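Local coordinates for peptidoglycan recognition protein 3 (Branchiostoma belcheri tsingtauense, PDB 4Z8I) that probably cleaves the amide bond between N-acetylmuramic acid and L-alanine in bacterial peptidoglycan as a zinc-dependent amidase, at residues 87-99 and 210-222. Residues are numbered along the deposited sequence; the frame is centred on the assembly and turned at random.
Sequences VPKVVIHHSAGAT and CPGNLLYDDIKSW. With ZN (zinc ion), chain B.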
loop_
_atom_site.group_PDB
_atom_site.type_symbol
_atom_site.label_atom_id
_atom_site.label_comp_id
_atom_site.label_asym_id
_atom_site.label_seq_id
_atom_site.Cartn_x
_atom_site.Cartn_y
_atom_site.Cartn_z
ATOM N N VAL A 87 2.204 -1.093 -14.126
ATOM C CA VAL A 87 0.901 -1.735 -14.018
ATOM C C VAL A 87 -0.246 -0.723 -14.098
ATOM O O VAL A 87 -0.198 0.339 -13.471
ATOM C CB VAL A 87 0.820 -2.587 -12.728
ATOM C CG1 VAL A 87 -0.566 -3.165 -12.532
ATOM C CG2 VAL A 87 1.869 -3.685 -12.757
ATOM N N PRO A 88 -1.273 -1.044 -14.900
ATOM C CA PRO A 88 -2.446 -0.194 -15.126
ATOM C C PRO A 88 -3.341 -0.060 -13.904
ATOM O O PRO A 88 -3.858 1.028 -13.660
ATOM C CB PRO A 88 -3.222 -0.944 -16.216
ATOM C CG PRO A 88 -2.241 -1.840 -16.851
ATOM C CD PRO A 88 -1.266 -2.218 -15.788
ATOM N N LYS A 89 -3.536 -1.141 -13.154
ATOM C CA LYS A 89 -4.559 -1.126 -12.113
ATOM C C LYS A 89 -4.196 -1.834 -10.801
ATOM O O LYS A 89 -3.321 -2.692 -10.764
ATOM C CB LYS A 89 -5.879 -1.654 -12.681
ATOM C CG LYS A 89 -5.742 -2.859 -13.593
ATOM C CD LYS A 89 -6.952 -3.012 -14.513
ATOM C CE LYS A 89 -6.821 -2.157 -15.758
ATOM N NZ LYS A 89 -7.916 -2.408 -16.734
ATOM N N VAL A 90 -4.877 -1.450 -9.723
ATOM C CA VAL A 90 -4.633 -2.023 -8.400
ATOM C C VAL A 90 -5.906 -2.670 -7.867
ATOM O O VAL A 90 -6.960 -2.028 -7.818
ATOM C CB VAL A 90 -4.170 -0.945 -7.400
ATOM C CG1 VAL A 90 -3.868 -1.566 -6.049
ATOM C CG2 VAL A 90 -2.948 -0.224 -7.929
ATOM N N VAL A 91 -5.810 -3.939 -7.475
ATOM C CA VAL A 91 -6.964 -4.675 -6.963
ATOM C C VAL A 91 -6.812 -4.917 -5.465
ATOM O O VAL A 91 -5.763 -5.376 -5.006
ATOM C CB VAL A 91 -7.148 -6.019 -7.698
ATOM C CG1 VAL A 91 -8.411 -6.714 -7.235
ATOM C CG2 VAL A 91 -7.202 -5.792 -9.196
ATOM N N ILE A 92 -7.856 -4.598 -4.706
ATOM C CA ILE A 92 -7.815 -4.732 -3.254
ATOM C C ILE A 92 -8.546 -5.992 -2.792
ATOM O O ILE A 92 -9.673 -6.261 -3.216
ATOM C CB ILE A 92 -8.420 -3.496 -2.565
ATOM C CG1 ILE A 92 -7.661 -2.235 -2.978
ATOM C CG2 ILE A 92 -8.401 -3.657 -1.050
ATOM C CD1 ILE A 92 -6.204 -2.231 -2.554
ATOM N N HIS A 93 -7.897 -6.759 -1.920
ATOM C CA HIS A 93 -8.450 -8.019 -1.440
ATOM C C HIS A 93 -8.570 -8.025 0.075
ATOM O O HIS A 93 -7.911 -7.240 0.757
ATOM C CB HIS A 93 -7.554 -9.182 -1.869
ATOM C CG HIS A 93 -7.570 -9.451 -3.339
ATOM N ND1 HIS A 93 -8.450 -10.337 -3.922
ATOM C CD2 HIS A 93 -6.813 -8.956 -4.347
ATOM C CE1 HIS A 93 -8.237 -10.375 -5.224
ATOM N NE2 HIS A 93 -7.250 -9.543 -5.508
ATOM N N HIS A 94 -9.417 -8.907 0.602
ATOM C CA HIS A 94 -9.371 -9.225 2.026
ATOM C C HIS A 94 -9.082 -10.712 2.208
ATOM O O HIS A 94 -9.358 -11.520 1.323
ATOM C CB HIS A 94 -10.632 -8.763 2.782
ATOM C CG HIS A 94 -11.817 -9.671 2.635
ATOM N ND1 HIS A 94 -12.798 -9.764 3.601
ATOM C CD2 HIS A 94 -12.194 -10.504 1.636
ATOM C CE1 HIS A 94 -13.719 -10.626 3.209
ATOM N NE2 HIS A 94 -13.376 -11.090 2.021
ATOM N N SER A 95 -8.493 -11.063 3.344
ATOM C CA SER A 95 -8.122 -12.446 3.609
ATOM C C SER A 95 -9.359 -13.312 3.832
ATOM O O SER A 95 -9.312 -14.526 3.634
ATOM C CB SER A 95 -7.209 -12.520 4.834
ATOM O OG SER A 95 -7.016 -13.855 5.257
ATOM N N ALA A 96 -10.458 -12.672 4.229
ATOM C CA ALA A 96 -11.644 -13.373 4.720
ATOM C C ALA A 96 -11.236 -14.383 5.785
ATOM O O ALA A 96 -11.749 -15.500 5.829
ATOM C CB ALA A 96 -12.391 -14.053 3.584
ATOM N N GLY A 97 -10.300 -13.970 6.636
ATOM C CA GLY A 97 -9.757 -14.829 7.671
ATOM C C GLY A 97 -9.326 -14.059 8.907
ATOM O O GLY A 97 -9.893 -13.017 9.238
ATOM N N ALA A 98 -8.311 -14.573 9.593
ATOM C CA ALA A 98 -7.894 -14.011 10.874
ATOM C C ALA A 98 -7.239 -12.641 10.747
ATOM O O ALA A 98 -6.518 -12.369 9.788
ATOM C CB ALA A 98 -6.965 -14.974 11.592
ATOM N N THR A 99 -7.501 -11.783 11.726
ATOM C CA THR A 99 -6.783 -10.524 11.864
ATOM C C THR A 99 -5.514 -10.781 12.666
ATOM O O THR A 99 -5.424 -11.765 13.400
ATOM C CB THR A 99 -7.631 -9.465 12.594
ATOM O OG1 THR A 99 -8.182 -10.030 13.790
ATOM C CG2 THR A 99 -8.767 -8.987 11.709
ATOM N N CYS A 210 -15.304 -10.302 -1.711
ATOM C CA CYS A 210 -14.019 -9.651 -1.478
ATOM C C CYS A 210 -14.061 -8.248 -2.071
ATOM O O CYS A 210 -14.575 -8.058 -3.172
ATOM C CB CYS A 210 -12.907 -10.470 -2.141
ATOM S SG CYS A 210 -11.228 -10.088 -1.623
ATOM N N PRO A 211 -13.501 -7.257 -1.359
ATOM C CA PRO A 211 -12.734 -7.369 -0.116
ATOM C C PRO A 211 -13.573 -7.142 1.136
ATOM O O PRO A 211 -13.058 -6.583 2.104
ATOM C CB PRO A 211 -11.737 -6.222 -0.252
ATOM C CG PRO A 211 -12.532 -5.161 -0.940
ATOM C CD PRO A 211 -13.495 -5.874 -1.868
ATOM N N GLY A 212 -14.834 -7.561 1.124
ATOM C CA GLY A 212 -15.715 -7.318 2.252
ATOM C C GLY A 212 -16.406 -5.971 2.144
ATOM O O GLY A 212 -15.825 -5.015 1.635
ATOM N N ASN A 213 -17.641 -5.895 2.634
ATOM C CA ASN A 213 -18.462 -4.689 2.508
ATOM C C ASN A 213 -17.830 -3.384 3.002
ATOM O O ASN A 213 -17.743 -2.417 2.250
ATOM C CB ASN A 213 -19.821 -4.889 3.189
ATOM C CG ASN A 213 -20.754 -5.780 2.389
ATOM O OD1 ASN A 213 -20.658 -5.866 1.166
ATOM N ND2 ASN A 213 -21.673 -6.441 3.082
ATOM N N LEU A 214 -17.404 -3.355 4.262
ATOM C CA LEU A 214 -16.914 -2.115 4.872
ATOM C C LEU A 214 -15.590 -1.614 4.286
ATOM O O LEU A 214 -15.416 -0.413 4.060
ATOM C CB LEU A 214 -16.813 -2.257 6.393
ATOM C CG LEU A 214 -18.132 -2.443 7.149
ATOM C CD1 LEU A 214 -17.977 -2.061 8.609
ATOM C CD2 LEU A 214 -19.235 -1.631 6.509
ATOM N N LEU A 215 -14.660 -2.532 4.045
ATOM C CA LEU A 215 -13.404 -2.176 3.399
ATOM C C LEU A 215 -13.661 -1.669 1.981
ATOM O O LEU A 215 -13.045 -0.695 1.535
ATOM C CB LEU A 215 -12.454 -3.374 3.375
ATOM C CG LEU A 215 -11.122 -3.141 2.665
ATOM C CD1 LEU A 215 -10.420 -1.928 3.249
ATOM C CD2 LEU A 215 -10.236 -4.369 2.767
ATOM N N TYR A 216 -14.581 -2.330 1.282
ATOM C CA TYR A 216 -14.968 -1.918 -0.063
ATOM C C TYR A 216 -15.590 -0.528 -0.041
ATOM O O TYR A 216 -15.415 0.248 -0.977
ATOM C CB TYR A 216 -15.942 -2.923 -0.680
ATOM C CG TYR A 216 -16.377 -2.583 -2.087
ATOM C CD1 TYR A 216 -15.518 -2.770 -3.162
ATOM C CD2 TYR A 216 -17.647 -2.088 -2.340
ATOM C CE1 TYR A 216 -15.911 -2.464 -4.448
ATOM C CE2 TYR A 216 -18.049 -1.780 -3.624
ATOM C CZ TYR A 216 -17.178 -1.971 -4.672
ATOM O OH TYR A 216 -17.577 -1.666 -5.951
ATOM N N ASP A 217 -16.320 -0.221 1.029
ATOM C CA ASP A 217 -16.882 1.112 1.202
ATOM C C ASP A 217 -15.765 2.128 1.416
ATOM O O ASP A 217 -15.807 3.229 0.868
ATOM C CB ASP A 217 -17.861 1.154 2.380
ATOM C CG ASP A 217 -19.220 0.568 2.038
ATOM O OD1 ASP A 217 -19.539 0.449 0.835
ATOM O OD2 ASP A 217 -19.975 0.236 2.977
ATOM N N ASP A 218 -14.764 1.753 2.209
ATOM C CA ASP A 218 -13.662 2.666 2.503
ATOM C C ASP A 218 -12.831 2.988 1.259
ATOM O O ASP A 218 -12.455 4.141 1.046
ATOM C CB ASP A 218 -12.772 2.113 3.620
ATOM C CG ASP A 218 -11.713 3.106 4.074
ATOM O OD1 ASP A 218 -12.034 3.994 4.895
ATOM O OD2 ASP A 218 -10.555 2.998 3.620
ATOM N N ILE A 219 -12.561 1.981 0.429
ATOM C CA ILE A 219 -11.715 2.195 -0.750
ATOM C C ILE A 219 -12.342 3.077 -1.836
ATOM O O ILE A 219 -11.656 3.488 -2.774
ATOM C CB ILE A 219 -11.219 0.872 -1.379
ATOM C CG1 ILE A 219 -12.382 0.078 -1.971
ATOM C CG2 ILE A 219 -10.445 0.048 -0.361
ATOM C CD1 ILE A 219 -11.942 -1.174 -2.694
ATOM N N LYS A 220 -13.634 3.368 -1.716
ATOM C CA LYS A 220 -14.285 4.291 -2.640
ATOM C C LYS A 220 -13.745 5.694 -2.404
ATOM O O LYS A 220 -13.603 6.487 -3.336
ATOM C CB LYS A 220 -15.795 4.303 -2.420
ATOM C CG LYS A 220 -16.428 2.936 -2.288
ATOM C CD LYS A 220 -16.738 2.320 -3.634
ATOM C CE LYS A 220 -18.209 1.951 -3.710
ATOM N NZ LYS A 220 -18.692 1.411 -2.409
ATOM N N SER A 221 -13.446 5.987 -1.142
ATOM C CA SER A 221 -12.931 7.291 -0.745
ATOM C C SER A 221 -11.450 7.448 -1.083
ATOM O O SER A 221 -10.908 8.551 -1.005
ATOM C CB SER A 221 -13.146 7.509 0.753
ATOM O OG SER A 221 -12.400 6.575 1.513
ATOM N N TRP A 222 -10.794 6.348 -1.445
ATOM C CA TRP A 222 -9.395 6.413 -1.852
ATOM C C TRP A 222 -9.333 7.080 -3.213
ATOM O O TRP A 222 -10.307 7.059 -3.966
ATOM C CB TRP A 222 -8.752 5.023 -1.941
ATOM C CG TRP A 222 -8.743 4.223 -0.664
ATOM C CD1 TRP A 222 -9.494 4.442 0.455
ATOM C CD2 TRP A 222 -7.938 3.068 -0.385
ATOM N NE1 TRP A 222 -9.212 3.493 1.408
ATOM C CE2 TRP A 222 -8.259 2.640 0.919
ATOM C CE3 TRP A 222 -6.979 2.356 -1.111
ATOM C CZ2 TRP A 222 -7.653 1.530 1.511
ATOM C CZ3 TRP A 222 -6.380 1.255 -0.520
ATOM C CH2 TRP A 222 -6.719 0.853 0.776
HETATM ZN ZN ZN B . -10.208 -11.116 -3.361
HETATM O O HOH W 1 -9.425 -12.892 -3.136
#
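H93 and C210 meet on the zinc ion, H93 through ND1 at 2.0 Å and C210 through SG at 2.3 Å; H202 and a water complete the four ligands. With SG anti to the backbone N (chi1 -165°), the thiolate lies beside strand 89-94 and accepts a nearly straight hydrogen bond from H94 N, 3.1 Å to C210 SG at 165°, which probably tempers its charge. H93 NE2 is hydrogen-bonded to ND1 of H150, a second-shell partner that helps fix the ring's rotation. The H94 ring is sandwiched: P211 C and G212 N lie over one face, where G212 CA makes a CH-pi contact, A96 N lies over the other, and C210 SG meets the edge near CD2 at 3.4 Å. With an alanine in place of H94 the ring between G212 and A96 is gone, and residues 211-212 would probably become freer to shift. Apolar contacts continue along I92: its CG2 touches P211 CB and L215 CD2, CB meets I219 CD1, and CD1 reaches W222 CZ3 at 4.0 Å. Within 210-222, W222 NE1 bonds D218 OD2 at 2.6 Å. Sheet strand, C-terminal helix and zinc held by two histidines and a cysteine are characteristic of the catalytic site of amidase-type peptidoglycan recognition proteins.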